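Local structure of MupZ (Pseudomonas fluorescens, 6FXD) at residues Thr23-Leu37 with Phe64-Ala78. The protein probably acts as an epoxide hydrolase that, together with a Rieske oxygenase, helps create oxygen heterocycles in mupirocin biosynthesis. Residues are numbered along the deposited sequence; the frame is centred on the assembly and turned at random.
Sequences TCMAMPYFEIPERHL and FNGTQGHCREVYSDA
His70 turns the edge of its imidazole to one face of the Tyr29 ring, where its CD2 lies 3.3 Å from Tyr29 CZ, the planes inclined at 65° in a T-shaped stack. The same ring, swung out by a chi1 of 172° that sets CG anti to the backbone N, brings NE2 to Met27 SD, a weak N-H...S hydrogen bond of 3.3 Å in the ring plane. Tyr29 OH hydrogen-bonds to Glu105 OE1 of the second subunit, and the His70 ring meets His107 of that subunit edge-to-face. Cutting Tyr29 back to an alanine removes ring and hydroxyl, and is likely to leave the His70 edge without its aromatic face and Glu105 of the neighbour without its hydroxyl partner.

Strands 24-31 and 68-75 are central neighbours in the antiparallel sheet of a ferredoxin-like (beta-alpha-beta-beta-alpha-beta) fold, helices covering the face that carries Phe30, Ala26 and Tyr75. The ladder bonds, such as Tyr75 N to Cys24 O (2.8 Å), thin at Pro28 to one, Cys71 N to Pro28 O: the proline has no N-H for Cys71 O, and its CD sits there instead. On this helix side Glu73 OE2 lies 3.5 Å from Pro28 CD, while its OE1 accepts a 2.7 Å hydrogen bond from Tyr75 OH above the carboxylate plane. At the turn, Ile32 CD1 reaches the edge of the Phe64 ring, and a water links Ile32 O with Thr67 OG1.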
ATOM      1  N   THR A  23       2.690  12.261   3.080  1.00 24.88           N
ATOM      2  CA  THR A  23       2.628  13.091   4.279  1.00 24.94           C
ATOM      3  C   THR A  23       3.573  12.576   5.357  1.00 24.48           C
ATOM      4  O   THR A  23       3.652  11.371   5.615  1.00 25.80           O
ATOM      5  CB  THR A  23       1.198  13.022   4.822  1.00 28.34           C
ATOM      6  OG1 THR A  23       0.278  13.113   3.728  1.00 29.17           O
ATOM      7  CG2 THR A  23       0.926  14.142   5.803  1.00 29.21           C
ATOM      8  N   CYS A  24       4.287  13.499   5.996  1.00 24.22           N
ATOM      9  CA  CYS A  24       5.147  13.206   7.132  1.00 24.83           C
ATOM     10  C   CYS A  24       4.716  14.051   8.318  1.00 24.86           C
ATOM     11  O   CYS A  24       4.299  15.207   8.156  1.00 26.01           O
ATOM     12  CB  CYS A  24       6.602  13.525   6.809  1.00 26.47           C
ATOM     13  SG  CYS A  24       7.283  12.449   5.542  1.00 28.13           S
ATOM     14  N   MET A  25       4.817  13.484   9.516  1.00 23.80           N
ATOM     15  CA  MET A  25       4.452  14.178  10.745  1.00 23.70           C
ATOM     16  C   MET A  25       5.641  14.159  11.695  1.00 22.93           C
ATOM     17  O   MET A  25       6.248  13.106  11.915  1.00 26.89           O
ATOM     18  CB  MET A  25       3.250  13.515  11.420  1.00 23.91           C
ATOM     19  CG  MET A  25       2.767  14.266  12.683  1.00 26.18           C
ATOM     20  SD  MET A  25       1.351  13.476  13.520  1.00 27.98           S
ATOM     21  CE  MET A  25       2.059  11.894  14.053  1.00 27.84           C
ATOM     22  N   ALA A  26       5.988  15.325  12.238  1.00 21.54           N
ATOM     23  CA  ALA A  26       7.029  15.449  13.244  1.00 21.42           C
ATOM     24  C   ALA A  26       6.382  15.838  14.564  1.00 19.11           C
ATOM     25  O   ALA A  26       5.437  16.636  14.587  1.00 20.40           O
ATOM     26  CB  ALA A  26       8.040  16.523  12.853  1.00 22.24           C
ATOM     27  N   MET A  27       6.866  15.268  15.666  1.00 20.41           N
ATOM     28  CA  MET A  27       6.327  15.570  16.992  1.00 20.25           C
ATOM     29  C   MET A  27       7.459  15.738  17.995  1.00 20.49           C
ATOM     30  O   MET A  27       7.935  14.747  18.569  1.00 21.43           O
ATOM     31  CB  MET A  27       5.377  14.478  17.482  1.00 21.66           C
ATOM     32  CG  MET A  27       4.157  14.269  16.591  1.00 23.52           C
ATOM     33  SD  MET A  27       2.872  13.281  17.341  1.00 23.71           S
ATOM     34  CE  MET A  27       3.761  11.724  17.578  1.00 23.79           C
ATOM     35  N   PRO A  28       7.913  16.961  18.240  1.00 19.08           N
ATOM     36  CA  PRO A  28       8.769  17.204  19.405  1.00 19.57           C
ATOM     37  C   PRO A  28       7.945  17.281  20.679  1.00 18.93           C
ATOM     38  O   PRO A  28       6.838  17.827  20.686  1.00 19.84           O
ATOM     39  CB  PRO A  28       9.360  18.578  19.102  1.00 20.62           C
ATOM     40  CG  PRO A  28       8.272  19.245  18.303  1.00 21.59           C
ATOM     41  CD  PRO A  28       7.679  18.176  17.441  1.00 20.06           C
ATOM     42  N   TYR A  29       8.492  16.704  21.755  1.00 18.75           N
ATOM     43  CA  TYR A  29       7.936  16.778  23.102  1.00 19.21           C
ATOM     44  C   TYR A  29       8.894  17.616  23.939  1.00 19.84           C
ATOM     45  O   TYR A  29      10.104  17.350  23.947  1.00 21.79           O
ATOM     46  CB  TYR A  29       7.763  15.380  23.729  1.00 20.57           C
ATOM     47  CG  TYR A  29       6.654  14.587  23.089  1.00 22.12           C
ATOM     48  CD1 TYR A  29       6.844  13.995  21.853  1.00 21.21           C
ATOM     49  CD2 TYR A  29       5.409  14.437  23.711  1.00 22.86           C
ATOM     50  CE1 TYR A  29       5.832  13.225  21.257  1.00 20.93           C
ATOM     51  CE2 TYR A  29       4.389  13.695  23.112  1.00 22.02           C
ATOM     52  CZ  TYR A  29       4.614  13.090  21.889  1.00 22.82           C
ATOM     53  OH  TYR A  29       3.614  12.364  21.279  1.00 24.80           O
ATOM     54  N   PHE A  30       8.359  18.611  24.636  1.00 20.17           N
ATOM     55  CA  PHE A  30       9.157  19.593  25.359  1.00 20.16           C
ATOM     56  C   PHE A  30       8.993  19.418  26.861  1.00 21.47           C
ATOM     57  O   PHE A  30       7.878  19.217  27.354  1.00 23.24           O
ATOM     58  CB  PHE A  30       8.749  21.026  25.010  1.00 20.66           C
ATOM     59  CG  PHE A  30       8.785  21.333  23.545  1.00 20.82           C
ATOM     60  CD1 PHE A  30       7.696  21.077  22.727  1.00 23.06           C
ATOM     61  CD2 PHE A  30       9.901  21.946  22.978  1.00 21.34           C
ATOM     62  CE1 PHE A  30       7.721  21.380  21.378  1.00 23.60           C
ATOM     63  CE2 PHE A  30       9.924  22.262  21.623  1.00 23.03           C
ATOM     64  CZ  PHE A  30       8.840  21.968  20.827  1.00 23.60           C
ATOM     65  N   GLU A  31      10.102  19.512  27.583  1.00 21.63           N
ATOM     66  CA  GLU A  31      10.085  19.654  29.031  1.00 25.29           C
ATOM     67  C   GLU A  31      10.299  21.140  29.300  1.00 22.67           C
ATOM     68  O   GLU A  31      11.376  21.660  29.020  1.00 23.97           O
ATOM     69  CB  GLU A  31      11.195  18.813  29.663  1.00 31.25           C
ATOM     70  CG  GLU A  31      11.169  18.836  31.181  1.00 36.91           C
ATOM     71  CD  GLU A  31      12.210  17.941  31.813  1.00 46.38           C
ATOM     72  OE1 GLU A  31      12.406  16.811  31.317  1.00 48.20           O
ATOM     73  OE2 GLU A  31      12.830  18.375  32.811  1.00 50.57           O
ATOM     74  N   ILE A  32       9.288  21.808  29.842  1.00 22.46           N
ATOM     75  CA  ILE A  32       9.291  23.264  30.017  1.00 21.40           C
ATOM     76  C   ILE A  32       9.326  23.550  31.516  1.00 22.68           C
ATOM     77  O   ILE A  32       8.376  23.189  32.224  1.00 24.04           O
ATOM     78  CB  ILE A  32       8.046  23.898  29.378  1.00 22.56           C
ATOM     79  CG1 ILE A  32       7.849  23.405  27.937  1.00 21.33           C
ATOM     80  CG2 ILE A  32       8.170  25.426  29.395  1.00 23.36           C
ATOM     81  CD1 ILE A  32       6.460  23.620  27.410  1.00 21.71           C
ATOM     82  N   PRO A  33      10.383  24.169  32.050  1.00 22.82           N
ATOM     83  CA  PRO A  33      10.342  24.610  33.453  1.00 23.98           C
ATOM     84  C   PRO A  33       9.122  25.484  33.704  1.00 25.01           C
ATOM     85  O   PRO A  33       8.741  26.300  32.863  1.00 24.31           O
ATOM     86  CB  PRO A  33      11.646  25.405  33.622  1.00 25.46           C
ATOM     87  CG  PRO A  33      12.551  24.887  32.552  1.00 25.97           C
ATOM     88  CD  PRO A  33      11.657  24.517  31.395  1.00 24.60           C
ATOM     89  N   GLU A  34       8.494  25.291  34.869  1.00 23.75           N
ATOM     90  CA  GLU A  34       7.293  26.063  35.181  1.00 26.78           C
ATOM     91  C   GLU A  34       7.534  27.564  35.039  1.00 26.31           C
ATOM     92  O   GLU A  34       6.667  28.295  34.546  1.00 26.47           O
ATOM     93  CB  GLU A  34       6.791  25.714  36.585  1.00 34.81           C
ATOM     94  CG  GLU A  34       5.468  26.381  36.936  1.00 42.14           C
ATOM     95  CD  GLU A  34       5.456  26.957  38.336  1.00 53.14           C
ATOM     96  OE1 GLU A  34       6.229  27.907  38.590  1.00 56.67           O
ATOM     97  OE2 GLU A  34       4.662  26.474  39.175  1.00 57.71           O
ATOM     98  N   ARG A  35       8.712  28.040  35.454  1.00 25.53           N
ATOM     99  CA  ARG A  35       9.004  29.469  35.394  1.00 27.35           C
ATOM    100  C   ARG A  35       9.073  29.995  33.965  1.00 24.32           C
ATOM    101  O   ARG A  35       9.010  31.214  33.762  1.00 26.95           O
ATOM    102  CB  ARG A  35      10.303  29.765  36.146  1.00 29.10           C
ATOM    103  CG  ARG A  35      11.551  29.251  35.454  1.00 32.45           C
ATOM    104  CD  ARG A  35      12.773  29.281  36.367  1.00 36.60           C
ATOM    105  NE  ARG A  35      13.905  28.600  35.749  1.00 38.94           N
ATOM    106  CZ  ARG A  35      14.108  27.286  35.819  1.00 39.48           C
ATOM    107  NH1 ARG A  35      13.275  26.522  36.509  1.00 36.77           N
ATOM    108  NH2 ARG A  35      15.155  26.737  35.218  1.00 41.07           N
ATOM    109  N   HIS A  36       9.172  29.119  32.969  1.00 23.32           N
ATOM    110  CA  HIS A  36       9.240  29.500  31.566  1.00 22.70           C
ATOM    111  C   HIS A  36       7.975  29.157  30.789  1.00 21.30           C
ATOM    112  O   HIS A  36       7.918  29.427  29.585  1.00 22.87           O
ATOM    113  CB  HIS A  36      10.416  28.803  30.869  1.00 24.60           C
ATOM    114  CG  HIS A  36      11.760  29.203  31.387  1.00 28.38           C
ATOM    115  ND1 HIS A  36      12.037  30.478  31.840  1.00 32.39           N
ATOM    116  CD2 HIS A  36      12.912  28.501  31.507  1.00 30.61           C
ATOM    117  CE1 HIS A  36      13.300  30.538  32.226  1.00 32.17           C
ATOM    118  NE2 HIS A  36      13.852  29.354  32.034  1.00 32.36           N
ATOM    119  N   LEU A  37       6.968  28.556  31.434  1.00 21.91           N
ATOM    120  CA  LEU A  37       5.833  28.015  30.691  1.00 20.70           C
ATOM    121  C   LEU A  37       5.056  29.107  29.960  1.00 22.26           C
ATOM    122  O   LEU A  37       4.676  28.936  28.799  1.00 22.19           O
ATOM    123  CB  LEU A  37       4.914  27.217  31.626  1.00 22.76           C
ATOM    124  CG  LEU A  37       3.688  26.542  30.976  1.00 23.27           C
ATOM    125  CD1 LEU A  37       4.135  25.532  29.931  1.00 22.49           C
ATOM    126  CD2 LEU A  37       2.748  25.887  31.993  1.00 24.70           C
ATOM    127  N   PHE A  64      -0.526  20.878  25.408  1.00 18.39           N
ATOM    128  CA  PHE A  64       0.143  20.841  26.705  1.00 17.99           C
ATOM    129  C   PHE A  64      -0.508  19.850  27.653  1.00 21.02           C
ATOM    130  O   PHE A  64      -1.738  19.763  27.744  1.00 21.48           O
ATOM    131  CB  PHE A  64       0.186  22.252  27.348  1.00 18.46           C
ATOM    132  CG  PHE A  64       0.947  23.243  26.508  1.00 18.90           C
ATOM    133  CD1 PHE A  64       0.297  23.959  25.500  1.00 19.71           C
ATOM    134  CD2 PHE A  64       2.306  23.426  26.696  1.00 19.17           C
ATOM    135  CE1 PHE A  64       0.998  24.821  24.692  1.00 19.43           C
ATOM    136  CE2 PHE A  64       3.014  24.327  25.895  1.00 19.86           C
ATOM    137  CZ  PHE A  64       2.349  25.007  24.890  1.00 20.53           C
ATOM    138  N   ASN A  65       0.344  19.081  28.326  1.00 22.56           N
ATOM    139  CA  ASN A  65      -0.017  18.230  29.451  1.00 24.28           C
ATOM    140  C   ASN A  65       0.727  18.847  30.634  1.00 24.73           C
ATOM    141  O   ASN A  65       1.837  18.429  30.972  1.00 24.79           O
ATOM    142  CB  ASN A  65       0.446  16.813  29.169  1.00 25.05           C
ATOM    143  CG  ASN A  65       0.037  15.832  30.260  1.00 27.84           C
ATOM    144  OD1 ASN A  65      -0.694  16.180  31.180  1.00 30.41           O
ATOM    145  ND2 ASN A  65       0.486  14.585  30.137  1.00 31.56           N
ATOM    146  N   GLY A  66       0.120  19.860  31.244  1.00 25.41           N
ATOM    147  CA  GLY A  66       0.808  20.650  32.258  1.00 24.79           C
ATOM    148  C   GLY A  66       2.042  21.327  31.679  1.00 24.79           C
ATOM    149  O   GLY A  66       1.962  22.131  30.741  1.00 25.28           O
ATOM    150  N   THR A  67       3.217  21.036  32.241  1.00 23.73           N
ATOM    151  CA  THR A  67       4.462  21.594  31.720  1.00 22.74           C
ATOM    152  C   THR A  67       5.086  20.746  30.609  1.00 22.00           C
ATOM    153  O   THR A  67       6.176  21.074  30.130  1.00 25.45           O
ATOM    154  CB  THR A  67       5.481  21.831  32.845  1.00 24.29           C
ATOM    155  OG1 THR A  67       5.765  20.586  33.492  1.00 25.53           O
ATOM    156  CG2 THR A  67       4.936  22.788  33.896  1.00 27.26           C
ATOM    157  N   GLN A  68       4.430  19.663  30.191  1.00 21.76           N
ATOM    158  CA  GLN A  68       4.895  18.880  29.050  1.00 21.91           C
ATOM    159  C   GLN A  68       4.276  19.475  27.789  1.00 21.63           C
ATOM    160  O   GLN A  68       3.064  19.395  27.593  1.00 24.00           O
ATOM    161  CB  GLN A  68       4.459  17.430  29.200  1.00 24.04           C
ATOM    162  CG  GLN A  68       4.947  16.744  30.455  1.00 27.60           C
ATOM    163  CD  GLN A  68       4.361  15.350  30.576  1.00 36.56           C
ATOM    164  OE1 GLN A  68       4.545  14.513  29.690  1.00 43.90           O
ATOM    165  NE2 GLN A  68       3.635  15.100  31.653  1.00 41.41           N
ATOM    166  N   GLY A  69       5.095  20.076  26.937  1.00 20.90           N
ATOM    167  CA  GLY A  69       4.612  20.638  25.701  1.00 19.68           C
ATOM    168  C   GLY A  69       4.756  19.671  24.540  1.00 19.09           C
ATOM    169  O   GLY A  69       5.485  18.684  24.615  1.00 20.30           O
ATOM    170  N   HIS A  70       4.051  19.979  23.458  1.00 18.60           N
ATOM    171  CA  HIS A  70       4.077  19.114  22.282  1.00 18.58           C
ATOM    172  C   HIS A  70       3.724  19.951  21.062  1.00 18.87           C
ATOM    173  O   HIS A  70       2.897  20.864  21.160  1.00 20.52           O
ATOM    174  CB  HIS A  70       3.050  17.989  22.470  1.00 21.03           C
ATOM    175  CG  HIS A  70       2.833  17.135  21.264  1.00 20.56           C
ATOM    176  ND1 HIS A  70       1.887  17.423  20.304  1.00 21.35           N
ATOM    177  CD2 HIS A  70       3.403  15.964  20.887  1.00 21.82           C
ATOM    178  CE1 HIS A  70       1.885  16.467  19.389  1.00 21.28           C
ATOM    179  NE2 HIS A  70       2.809  15.581  19.711  1.00 22.60           N
ATOM    180  N   CYS A  71       4.337  19.645  19.920  1.00 19.20           N
ATOM    181  CA  CYS A  71       3.918  20.219  18.649  1.00 18.59           C
ATOM    182  C   CYS A  71       3.571  19.094  17.685  1.00 18.79           C
ATOM    183  O   CYS A  71       4.329  18.126  17.569  1.00 20.28           O
ATOM    184  CB  CYS A  71       5.017  21.100  18.057  1.00 20.10           C
ATOM    185  SG  CYS A  71       4.377  22.186  16.732  1.00 24.33           S
ATOM    186  N   ARG A  72       2.428  19.209  17.010  1.00 19.51           N
ATOM    187  CA  ARG A  72       2.045  18.280  15.946  1.00 20.49           C
ATOM    188  C   ARG A  72       2.289  19.015  14.632  1.00 20.00           C
ATOM    189  O   ARG A  72       1.642  20.030  14.361  1.00 20.87           O
ATOM    190  CB  ARG A  72       0.573  17.891  16.088  1.00 22.34           C
ATOM    191  CG  ARG A  72       0.153  16.731  15.166  1.00 25.09           C
ATOM    192  CD  ARG A  72      -1.352  16.634  14.925  1.00 27.53           C
ATOM    193  NE  ARG A  72      -2.081  16.737  16.185  1.00 28.20           N
ATOM    194  CZ  ARG A  72      -3.407  16.773  16.297  1.00 30.69           C
ATOM    195  NH1 ARG A  72      -4.178  16.707  15.219  1.00 32.75           N
ATOM    196  NH2 ARG A  72      -3.962  16.889  17.495  1.00 29.37           N
ATOM    197  N   GLU A  73       3.252  18.542  13.844  1.00 19.44           N
ATOM    198  CA  GLU A  73       3.666  19.189  12.608  1.00 20.07           C
ATOM    199  C   GLU A  73       3.401  18.225  11.466  1.00 20.08           C
ATOM    200  O   GLU A  73       3.989  17.145  11.426  1.00 23.05           O
ATOM    201  CB  GLU A  73       5.155  19.513  12.671  1.00 21.16           C
ATOM    202  CG  GLU A  73       5.623  20.054  14.023  1.00 23.09           C
ATOM    203  CD  GLU A  73       7.098  20.414  14.066  1.00 26.14           C
ATOM    204  OE1 GLU A  73       7.776  20.300  13.019  1.00 29.19           O
ATOM    205  OE2 GLU A  73       7.577  20.796  15.157  1.00 28.18           O
ATOM    206  N   VAL A  74       2.546  18.613  10.532  1.00 19.81           N
ATOM    207  CA  VAL A  74       2.182  17.758   9.405  1.00 20.29           C
ATOM    208  C   VAL A  74       2.615  18.451   8.123  1.00 19.00           C
ATOM    209  O   VAL A  74       2.225  19.601   7.878  1.00 21.72           O
ATOM    210  CB  VAL A  74       0.677  17.437   9.397  1.00 23.33           C
ATOM    211  CG1 VAL A  74       0.370  16.490   8.251  1.00 23.88           C
ATOM    212  CG2 VAL A  74       0.257  16.826  10.745  1.00 22.78           C
ATOM    213  N   TYR A  75       3.411  17.757   7.304  1.00 21.24           N
ATOM    214  CA  TYR A  75       3.964  18.310   6.078  1.00 22.64           C
ATOM    215  C   TYR A  75       3.543  17.450   4.897  1.00 22.15           C
ATOM    216  O   TYR A  75       3.347  16.244   5.035  1.00 23.85           O
ATOM    217  CB  TYR A  75       5.503  18.379   6.139  1.00 22.89           C
ATOM    218  CG  TYR A  75       5.969  19.187   7.329  1.00 26.10           C
ATOM    219  CD1 TYR A  75       6.004  20.580   7.282  1.00 27.60           C
ATOM    220  CD2 TYR A  75       6.323  18.563   8.520  1.00 26.88           C
ATOM    221  CE1 TYR A  75       6.392  21.323   8.382  1.00 27.76           C
ATOM    222  CE2 TYR A  75       6.706  19.293   9.622  1.00 27.77           C
ATOM    223  CZ  TYR A  75       6.758  20.675   9.551  1.00 28.16           C
ATOM    224  OH  TYR A  75       7.141  21.402  10.652  1.00 29.43           O
ATOM    225  N   SER A  76       3.410  18.068   3.725  1.00 24.40           N
ATOM    226  CA  SER A  76       2.919  17.308   2.580  1.00 26.19           C
ATOM    227  C   SER A  76       3.904  16.239   2.113  1.00 27.16           C
ATOM    228  O   SER A  76       3.482  15.282   1.451  1.00 28.84           O
ATOM    229  CB  SER A  76       2.495  18.240   1.443  1.00 31.31           C
ATOM    230  OG  SER A  76       3.564  19.070   1.053  1.00 36.52           O
ATOM    231  N   ASP A  77       5.195  16.394   2.413  1.00 25.80           N
ATOM    232  CA  ASP A  77       6.211  15.393   2.096  1.00 27.19           C
ATOM    233  C   ASP A  77       7.458  15.694   2.924  1.00 25.73           C
ATOM    234  O   ASP A  77       7.490  16.651   3.702  1.00 26.19           O
ATOM    235  CB  ASP A  77       6.496  15.337   0.588  1.00 29.80           C
ATOM    236  CG  ASP A  77       6.948  16.681   0.012  1.00 33.55           C
ATOM    237  OD1 ASP A  77       7.410  17.558   0.770  1.00 33.06           O
ATOM    238  OD2 ASP A  77       6.856  16.849  -1.221  1.00 38.02           O
ATOM    239  N   ALA A  78       8.497  14.869   2.738  1.00 27.97           N
ATOM    240  CA  ALA A  78       9.722  15.023   3.517  1.00 27.32           C
ATOM    241  C   ALA A  78      10.369  16.372   3.253  1.00 26.90           C
ATOM    242  O   ALA A  78      10.906  17.000   4.173  1.00 26.29           O
ATOM    243  CB  ALA A  78      10.698  13.891   3.179  1.00 28.36           C
TER
HETATM  244  O   HOH W   1       8.946  21.191  33.969  1.00 47.42           O